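Local coordinates for protein DMATS type aromatic prenyltransferase (PDB 6ZRY) that probably transfers a dimethylallyl group to carbon 6 of the tryptophan indole ring, and binds tryptophan within an ABBA-type barrel, at residues 66-69 with 73-76; 117-122 with 167-172; 219-224 with 238-243. One frame throughout, in Å; residues are numbered along the deposited sequence. Where two conformers were deposited one is given.

The three contacts do not touch one another and follow in series along the chain, sampling the strand wall of the ABBA barrel and, twice, its helical layer. Interaction 1 is part of the barrel wall itself: two adjacent antiparallel strands, joined by backbone hydrogen bonds and partly buried. Interactions 2 and 3 belong to the helical layer outside the wall. Interaction 2 is a surface contact between helices, carried by a salt bridge with one leucine beneath it. Interaction 3 is partly buried and has no hydrogen bond between its segments; a valine packs against the side chain of a glutamate and a cysteine CB. Interactions 1 and 3 reach the same sheet, with their nearest atoms about 10 Å apart.

Interaction 1: 66-69 with 73-76; sequences AFNE and PTLR
Ala-66 and Thr-74 form an antiparallel hydrogen-bonded pair near the turn of the beta hairpin made by strands 61-68 and 71-79. Ala-66 N donates to Thr-74 O at 2.9 Å (171°), and Thr-74 N returns a bond to Ala-66 O. Their side chains share a face of the sheet, CB to CB 4.1 Å, where the small methyl of Ala-66 fits. Farther along, Asn-68 reaches over from the same face, its side chain at about a right angle to that of Thr-74. Asn-68 ND2 donates to Thr-74 OG1 at 3.2 Å, with the hydroxyl tilted 20° from the amide plane. OG1 meets it because it lies anti to its own carbonyl carbon, chi1 -60°. The hairpin is one pair in the antiparallel wall of the ABBA barrel: strand 341-346 flanks it on one edge, strand 131-138 on the other. A water donates to Asn-68 OD1 (2.9 Å), and Asn-68 ND2 also serves Pro-72 O, close to the turn. With an alanine here, Pro-72 O and Thr-74 OG1 would probably lose their amide donor, and the water one of its partners. On the other face, Pro-73 CG lies 4.1 Å from Phe-67 CD1, an apolar touch on the side where Leu-75 packs against helix 6-21.

Interaction 2: 117-122 with 167-172; sequences RDLFAT and LHRLGL
Asp-118 and Arg-169 join two helices of the outer layer of the ABBA barrel, the short, weakly bonded helix 117-120 and the end of helix 159-170, where Gly-171, with positive phi, closes a Schellman motif. The closely packed part lies under the arginine. Leu-119 points toward the other helix and sets its branched end against one face of the Arg-169 guanidinium, CG 3.5 Å above the plane and toward its rim, with CD2 3.3 Å from NH2. A leucine suits the place, since it covers the flat cation with hydrocarbon while also touching Glu-165 and Ala-166 of helix 159-170. At the edge of the guanidinium, toward solvent, there is little packing, and Asp-118 and Arg-169, both exposed, meet through their charged groups. Asp-118 holds CG between its backbone N and carbonyl carbon, chi1 70°, which swings the carboxylate round to the arginine. An aspartate is short enough to hold the carboxylate close to its own helix, while the long arginine spans the distance between the helices, and its NH1 has a second acceptor in Ser-115 O. The two charged groups are nearly coplanar, 6° apart, and meet end-on: NH1 donates to OD1 of Asp-118 at 2.6 Å, and NH2 to the syn lone pair of OD2 at 3.2 Å.

Interaction 3: 219-224 with 238-243; sequences AEVWDV and EIEEFC
Val-221 has CG2 anti to its backbone N and CG1 between that N and the carbonyl carbon (chi1 61°), which presents both methyls to helix 236-247. From that helix Glu-240 carries CG anti to its carbonyl carbon (chi1 -64°) and then runs on extended, so that its side chain crosses obliquely over the valine. Val-221 CG2 meets Glu-240 CG at 3.8 Å, and also lies 4.0 Å from Cys-243 CB, one turn further along. The methyl thus sits against two residues spaced i and i+3, as suits a compact branched side chain: the backbones come close here, Val-221 CA and Glu-240 CA being 6.5 Å apart, and a small cysteine lets the methyl come up against its CB. Glutamate suits a place that is half in the contact and half toward solvent: its CG packs on the valine and OE2 lies beside the methyls. Glu-240 OE2 comes 3.8 Å from Val-221 CG1 and 3.8 Å from Trp-222 N, too long for a hydrogen bond. Trp-222 N belongs to the first turn of helix 221-228, whose N-cap is Glu-220, and the negative charge so near that end is likely to be favourable to the helix dipole. The CB of Trp-222 is directed away from the other helix, and the residue is exposed at the edge of the contact. The helix pair lies outside the barrel wall: helix 221-228 follows directly from strand 209-220, Glu-220 pairs with Arg-252 of strand 252-253, and beneath the contact Val-224 and Cys-243 both rest on Ile-276 of strand 273-278, with Ile-239 on Tyr-274.

Interaction 1: 66-69 with 73-76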
loop_
_atom_site.group_PDB
_atom_site.type_symbol
_atom_site.label_atom_id
_atom_site.label_comp_id
_atom_site.label_asym_id
_atom_site.label_seq_id
_atom_site.Cartn_x
_atom_site.Cartn_y
_atom_site.Cartn_z
ATOM N N ALA A 66 0.087 5.161 -10.129
ATOM C CA ALA A 66 -0.914 4.271 -10.735
ATOM C C ALA A 66 -1.221 4.778 -12.130
ATOM O O ALA A 66 -1.700 5.901 -12.252
ATOM C CB ALA A 66 -2.148 4.202 -9.866
ATOM N N PHE A 67 -0.969 3.947 -13.131
ATOM C CA PHE A 67 -1.324 4.212 -14.539
ATOM C C PHE A 67 -2.686 3.600 -14.805
ATOM O O PHE A 67 -2.853 2.420 -14.540
ATOM C CB PHE A 67 -0.238 3.684 -15.450
ATOM C CG PHE A 67 1.107 4.256 -15.128
ATOM C CD1 PHE A 67 1.499 5.470 -15.653
ATOM C CD2 PHE A 67 1.996 3.554 -14.329
ATOM C CE1 PHE A 67 2.735 5.993 -15.345
ATOM C CE2 PHE A 67 3.244 4.071 -14.050
ATOM C CZ PHE A 67 3.621 5.283 -14.574
ATOM N N ASN A 68 -3.620 4.436 -15.232
ATOM C CA ASN A 68 -5.070 4.142 -15.352
ATOM C C ASN A 68 -5.426 4.266 -16.835
ATOM O O ASN A 68 -4.967 5.217 -17.438
ATOM C CB ASN A 68 -5.927 5.114 -14.503
ATOM C CG ASN A 68 -5.367 5.460 -13.133
ATOM O OD1 ASN A 68 -5.254 4.588 -12.259
ATOM N ND2 ASN A 68 -5.054 6.748 -12.911
ATOM N N GLU A 69 -6.193 3.330 -17.399
ATOM C CA GLU A 69 -6.670 3.405 -18.813
ATOM C C GLU A 69 -7.500 4.684 -18.977
ATOM O O GLU A 69 -8.452 4.852 -18.213
ATOM C CB GLU A 69 -7.509 2.178 -19.183
ATOM N N PRO A 73 -2.126 9.713 -14.533
ATOM C CA PRO A 73 -1.693 8.858 -13.425
ATOM C C PRO A 73 -2.096 9.400 -12.045
ATOM O O PRO A 73 -2.149 10.586 -11.860
ATOM C CB PRO A 73 -0.161 8.810 -13.551
ATOM C CG PRO A 73 0.095 9.213 -14.996
ATOM C CD PRO A 73 -0.997 10.219 -15.312
ATOM N N THR A 74 -2.346 8.494 -11.116
ATOM C CA THR A 74 -2.683 8.794 -9.724
ATOM C C THR A 74 -1.410 8.647 -8.875
ATOM O O THR A 74 -0.794 7.601 -8.918
ATOM C CB THR A 74 -3.819 7.909 -9.231
ATOM O OG1 THR A 74 -4.973 8.126 -10.048
ATOM C CG2 THR A 74 -4.173 8.180 -7.790
ATOM N N LEU A 75 -1.079 9.662 -8.096
ATOM C CA LEU A 75 0.087 9.629 -7.175
ATOM C C LEU A 75 -0.448 9.350 -5.772
ATOM O O LEU A 75 -1.472 9.938 -5.392
ATOM C CB LEU A 75 0.792 10.981 -7.330
ATOM C CG LEU A 75 1.950 11.338 -6.415
ATOM C CD1 LEU A 75 3.057 10.296 -6.459
ATOM C CD2 LEU A 75 2.491 12.704 -6.825
ATOM N N ARG A 76 0.199 8.462 -5.033
ATOM C CA ARG A 76 -0.210 8.159 -3.646
ATOM C C ARG A 76 1.017 8.126 -2.736
ATOM O O ARG A 76 2.140 7.831 -3.219
ATOM C CB ARG A 76 -0.997 6.850 -3.590
ATOM C CG ARG A 76 -2.130 6.776 -4.602
ATOM C CD ARG A 76 -1.703 6.108 -5.913
ATOM N NE ARG A 76 -1.028 4.853 -5.612
ATOM C CZ ARG A 76 -1.634 3.762 -5.093
ATOM N NH1 ARG A 76 -2.940 3.756 -4.881
ATOM N NH2 ARG A 76 -0.929 2.677 -4.816
HETATM O O HOH W 1 -5.692 4.846 -9.382
#

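Interaction 2: 117-122 with 167-172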
loop_
_atom_site.group_PDB
_atom_site.type_symbol
_atom_site.label_atom_id
_atom_site.label_comp_id
_atom_site.label_asym_id
_atom_site.label_seq_id
_atom_site.Cartn_x
_atom_site.Cartn_y
_atom_site.Cartn_z
ATOM N N ARG A 117 -14.243 1.216 15.058
ATOM C CA ARG A 117 -13.067 1.659 15.864
ATOM C C ARG A 117 -12.840 0.733 17.070
ATOM O O ARG A 117 -11.697 0.282 17.266
ATOM C CB ARG A 117 -13.308 3.093 16.355
ATOM C CG ARG A 117 -12.045 3.854 16.726
ATOM C CD ARG A 117 -12.322 5.342 16.905
ATOM N NE ARG A 117 -12.672 5.996 15.647
ATOM C CZ ARG A 117 -11.815 6.283 14.670
ATOM N NH1 ARG A 117 -12.253 6.879 13.578
ATOM N NH2 ARG A 117 -10.522 5.981 14.780
ATOM N N ASP A 118 -13.890 0.451 17.838
ATOM C CA ASP A 118 -13.817 -0.332 19.099
ATOM C C ASP A 118 -13.347 -1.756 18.827
ATOM O O ASP A 118 -12.785 -2.359 19.768
ATOM C CB ASP A 118 -15.141 -0.320 19.880
ATOM C CG ASP A 118 -16.278 -1.098 19.258
ATOM O OD1 ASP A 118 -16.774 -0.663 18.214
ATOM O OD2 ASP A 118 -16.671 -2.128 19.844
ATOM N N LEU A 119 -13.569 -2.299 17.614
ATOM C CA LEU A 119 -13.129 -3.669 17.282
ATOM C C LEU A 119 -11.614 -3.700 17.168
ATOM O O LEU A 119 -11.038 -4.721 17.536
ATOM C CB LEU A 119 -13.791 -4.147 15.979
ATOM C CG LEU A 119 -15.307 -4.220 16.001
ATOM C CD1 LEU A 119 -15.830 -4.619 14.635
ATOM C CD2 LEU A 119 -15.800 -5.197 17.064
ATOM N N PHE A 120 -10.987 -2.619 16.692
ATOM C CA PHE A 120 -9.517 -2.516 16.541
ATOM C C PHE A 120 -8.881 -1.922 17.802
ATOM O O PHE A 120 -7.712 -2.129 17.975
ATOM C CB PHE A 120 -9.138 -1.721 15.281
ATOM C CG PHE A 120 -9.579 -2.382 13.987
ATOM C CD1 PHE A 120 -10.891 -2.261 13.543
ATOM C CD2 PHE A 120 -8.679 -3.097 13.203
ATOM C CE1 PHE A 120 -11.302 -2.846 12.358
ATOM C CE2 PHE A 120 -9.094 -3.697 12.017
ATOM C CZ PHE A 120 -10.402 -3.568 11.591
ATOM N N ALA A 121 -9.633 -1.206 18.635
ATOM C CA ALA A 121 -9.065 -0.420 19.752
ATOM C C ALA A 121 -8.482 -1.377 20.781
ATOM O O ALA A 121 -9.164 -2.344 21.166
ATOM C CB ALA A 121 -10.104 0.493 20.368
ATOM N N THR A 122 -7.255 -1.112 21.206
ATOM C CA THR A 122 -6.529 -1.916 22.211
ATOM C C THR A 122 -5.380 -1.082 22.746
ATOM O O THR A 122 -4.774 -0.312 21.957
ATOM C CB THR A 122 -6.052 -3.256 21.643
ATOM O OG1 THR A 122 -5.348 -3.940 22.684
ATOM C CG2 THR A 122 -5.165 -3.110 20.422
ATOM N N LEU A 167 -16.633 -6.300 9.151
ATOM C CA LEU A 167 -17.380 -6.315 7.874
ATOM C C LEU A 167 -18.879 -6.467 8.153
ATOM O O LEU A 167 -19.646 -5.742 7.537
ATOM C CB LEU A 167 -16.860 -7.424 6.975
ATOM C CG LEU A 167 -15.459 -7.210 6.440
ATOM C CD1 LEU A 167 -15.056 -8.390 5.580
ATOM C CD2 LEU A 167 -15.376 -5.920 5.656
ATOM N N HIS A 168 -19.280 -7.321 9.097
ATOM C CA HIS A 168 -20.714 -7.471 9.488
ATOM C C HIS A 168 -21.287 -6.111 9.909
ATOM O O HIS A 168 -22.371 -5.725 9.422
ATOM C CB HIS A 168 -20.876 -8.516 10.599
ATOM C CG HIS A 168 -22.282 -8.629 11.067
ATOM N ND1 HIS A 168 -23.322 -8.828 10.196
ATOM C CD2 HIS A 168 -22.822 -8.516 12.279
ATOM C CE1 HIS A 168 -24.444 -8.834 10.866
ATOM N NE2 HIS A 168 -24.167 -8.647 12.134
ATOM N N ARG A 169 -20.579 -5.377 10.750
ATOM C CA ARG A 169 -21.048 -4.051 11.212
ATOM C C ARG A 169 -21.266 -3.134 10.019
ATOM O O ARG A 169 -22.147 -2.307 10.083
ATOM C CB ARG A 169 -20.065 -3.382 12.151
ATOM C CG ARG A 169 -20.043 -4.002 13.530
ATOM C CD ARG A 169 -20.096 -2.933 14.576
ATOM N NE ARG A 169 -19.762 -3.497 15.865
ATOM C CZ ARG A 169 -18.849 -3.022 16.686
ATOM N NH1 ARG A 169 -18.167 -1.923 16.385
ATOM N NH2 ARG A 169 -18.639 -3.642 17.834
ATOM N N LEU A 170 -20.450 -3.247 8.986
ATOM C CA LEU A 170 -20.516 -2.297 7.853
ATOM C C LEU A 170 -21.602 -2.707 6.864
ATOM O O LEU A 170 -21.850 -1.931 5.947
ATOM C CB LEU A 170 -19.140 -2.231 7.206
ATOM C CG LEU A 170 -18.085 -1.523 8.051
ATOM C CD1 LEU A 170 -16.712 -1.662 7.405
ATOM C CD2 LEU A 170 -18.441 -0.050 8.238
ATOM N N GLY A 171 -22.227 -3.886 7.043
ATOM C CA GLY A 171 -23.246 -4.406 6.124
ATOM C C GLY A 171 -22.613 -5.154 4.971
ATOM O O GLY A 171 -23.277 -5.333 3.936
ATOM N N LEU A 172 -21.385 -5.599 5.161
ATOM C CA LEU A 172 -20.632 -6.462 4.251
ATOM C C LEU A 172 -20.557 -7.840 4.918
ATOM O O LEU A 172 -21.274 -8.051 5.952
ATOM C CB LEU A 172 -19.250 -5.827 4.009
ATOM C CG LEU A 172 -19.290 -4.432 3.354
ATOM C CD1 LEU A 172 -17.915 -3.775 3.324
ATOM C CD2 LEU A 172 -19.873 -4.517 1.947
#

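Interaction 3: 219-224 with 238-243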
loop_
_atom_site.group_PDB
_atom_site.type_symbol
_atom_site.label_atom_id
_atom_site.label_comp_id
_atom_site.label_asym_id
_atom_site.label_seq_id
_atom_site.Cartn_x
_atom_site.Cartn_y
_atom_site.Cartn_z
ATOM N N ALA A 219 4.384 -18.925 -1.460
ATOM C CA ALA A 219 3.156 -19.302 -2.179
ATOM C C ALA A 219 3.484 -19.640 -3.627
ATOM O O ALA A 219 4.353 -18.945 -4.262
ATOM C CB ALA A 219 2.128 -18.192 -2.093
ATOM N N GLU A 220 2.796 -20.650 -4.145
ATOM C CA GLU A 220 2.744 -20.960 -5.591
ATOM C C GLU A 220 1.775 -19.981 -6.255
ATOM O O GLU A 220 0.701 -19.738 -5.675
ATOM C CB GLU A 220 2.264 -22.398 -5.805
ATOM C CG GLU A 220 3.166 -23.428 -5.167
ATOM C CD GLU A 220 4.451 -23.688 -5.923
ATOM O OE1 GLU A 220 4.693 -23.007 -6.961
ATOM O OE2 GLU A 220 5.228 -24.568 -5.469
ATOM N N VAL A 221 2.122 -19.471 -7.426
ATOM C CA VAL A 221 1.213 -18.613 -8.246
ATOM C C VAL A 221 -0.103 -19.380 -8.487
ATOM O O VAL A 221 -1.137 -18.755 -8.539
ATOM C CB VAL A 221 1.890 -18.134 -9.550
ATOM C CG1 VAL A 221 2.308 -19.267 -10.456
ATOM C CG2 VAL A 221 1.013 -17.177 -10.318
ATOM N N TRP A 222 -0.045 -20.702 -8.662
ATOM C CA TRP A 222 -1.246 -21.576 -8.778
ATOM C C TRP A 222 -2.214 -21.303 -7.622
ATOM O O TRP A 222 -3.429 -21.139 -7.860
ATOM C CB TRP A 222 -0.802 -23.023 -8.784
ATOM C CG TRP A 222 -1.899 -24.040 -8.801
ATOM C CD1 TRP A 222 -2.376 -24.727 -7.724
ATOM C CD2 TRP A 222 -2.605 -24.557 -9.950
ATOM N NE1 TRP A 222 -3.323 -25.630 -8.113
ATOM C CE2 TRP A 222 -3.503 -25.537 -9.468
ATOM C CE3 TRP A 222 -2.612 -24.270 -11.321
ATOM C CZ2 TRP A 222 -4.374 -26.237 -10.310
ATOM C CZ3 TRP A 222 -3.459 -24.979 -12.158
ATOM C CH2 TRP A 222 -4.331 -25.950 -11.657
ATOM N N ASP A 223 -1.696 -21.256 -6.417
ATOM C CA ASP A 223 -2.518 -21.090 -5.190
ATOM C C ASP A 223 -3.004 -19.640 -5.055
ATOM O O ASP A 223 -4.118 -19.449 -4.659
ATOM C CB ASP A 223 -1.756 -21.542 -3.951
ATOM C CG ASP A 223 -1.502 -23.037 -3.900
ATOM O OD1 ASP A 223 -2.451 -23.813 -4.191
ATOM O OD2 ASP A 223 -0.347 -23.438 -3.536
ATOM N N VAL A 224 -2.158 -18.647 -5.364
ATOM C CA VAL A 224 -2.551 -17.240 -5.268
ATOM C C VAL A 224 -3.650 -16.944 -6.308
ATOM O O VAL A 224 -4.577 -16.192 -5.989
ATOM C CB VAL A 224 -1.327 -16.325 -5.417
ATOM C CG1 VAL A 224 -1.718 -14.880 -5.469
ATOM C CG2 VAL A 224 -0.325 -16.574 -4.303
ATOM N N GLU A 238 -4.145 -14.133 -16.914
ATOM C CA GLU A 238 -3.595 -12.751 -16.927
ATOM C C GLU A 238 -2.794 -12.540 -15.641
ATOM O O GLU A 238 -1.723 -11.896 -15.719
ATOM C CB GLU A 238 -4.723 -11.721 -17.050
ATOM C CG GLU A 238 -4.251 -10.265 -17.035
ATOM C CD GLU A 238 -5.378 -9.272 -17.256
ATOM O OE1 GLU A 238 -5.115 -8.067 -17.246
ATOM O OE2 GLU A 238 -6.537 -9.725 -17.398
ATOM N N ILE A 239 -3.302 -13.013 -14.483
ATOM C CA ILE A 239 -2.585 -12.810 -13.190
ATOM C C ILE A 239 -1.271 -13.579 -13.262
ATOM O O ILE A 239 -0.238 -13.004 -12.944
ATOM C CB ILE A 239 -3.439 -13.199 -11.970
ATOM C CG1 ILE A 239 -4.666 -12.307 -11.849
ATOM C CG2 ILE A 239 -2.611 -13.173 -10.685
ATOM C CD1 ILE A 239 -5.752 -12.888 -10.983
ATOM N N GLU A 240 -1.299 -14.838 -13.728
ATOM C CA GLU A 240 -0.063 -15.657 -13.873
ATOM C C GLU A 240 0.916 -14.997 -14.835
ATOM O O GLU A 240 2.103 -14.983 -14.502
ATOM C CB GLU A 240 -0.391 -17.079 -14.328
ATOM C CG GLU A 240 -1.188 -17.803 -13.310
ATOM C CD GLU A 240 -1.079 -19.293 -13.367
ATOM O OE1 GLU A 240 -1.101 -19.842 -14.530
ATOM O OE2 GLU A 240 -0.972 -19.912 -12.263
ATOM N N GLU A 241 0.451 -14.478 -15.977
ATOM C CA GLU A 241 1.326 -13.789 -16.977
ATOM C C GLU A 241 2.011 -12.602 -16.276
ATOM O O GLU A 241 3.224 -12.400 -16.469
ATOM C CB GLU A 241 0.528 -13.303 -18.186
ATOM C CG GLU A 241 0.158 -14.438 -19.149
ATOM C CD GLU A 241 -0.877 -14.131 -20.221
ATOM O OE1 GLU A 241 -1.179 -15.046 -21.023
ATOM O OE2 GLU A 241 -1.385 -13.010 -20.251
ATOM N N PHE A 242 1.249 -11.839 -15.514
ATOM C CA PHE A 242 1.765 -10.667 -14.780
ATOM C C PHE A 242 2.867 -11.126 -13.820
ATOM O O PHE A 242 3.944 -10.495 -13.748
ATOM C CB PHE A 242 0.632 -9.966 -14.050
ATOM C CG PHE A 242 1.058 -8.690 -13.419
ATOM C CD1 PHE A 242 1.109 -7.521 -14.165
ATOM C CD2 PHE A 242 1.440 -8.658 -12.095
ATOM C CE1 PHE A 242 1.499 -6.331 -13.582
ATOM C CE2 PHE A 242 1.854 -7.460 -11.524
ATOM C CZ PHE A 242 1.865 -6.311 -12.271
ATOM N N CYS A 243 2.622 -12.202 -13.096
ATOM C CA CYS A 243 3.558 -12.710 -12.063
ATOM C C CYS A 243 4.847 -13.233 -12.724
ATOM O O CYS A 243 5.944 -12.950 -12.179
ATOM C CB CYS A 243 2.891 -13.754 -11.181
ATOM S SG CYS A 243 1.720 -13.045 -9.999
#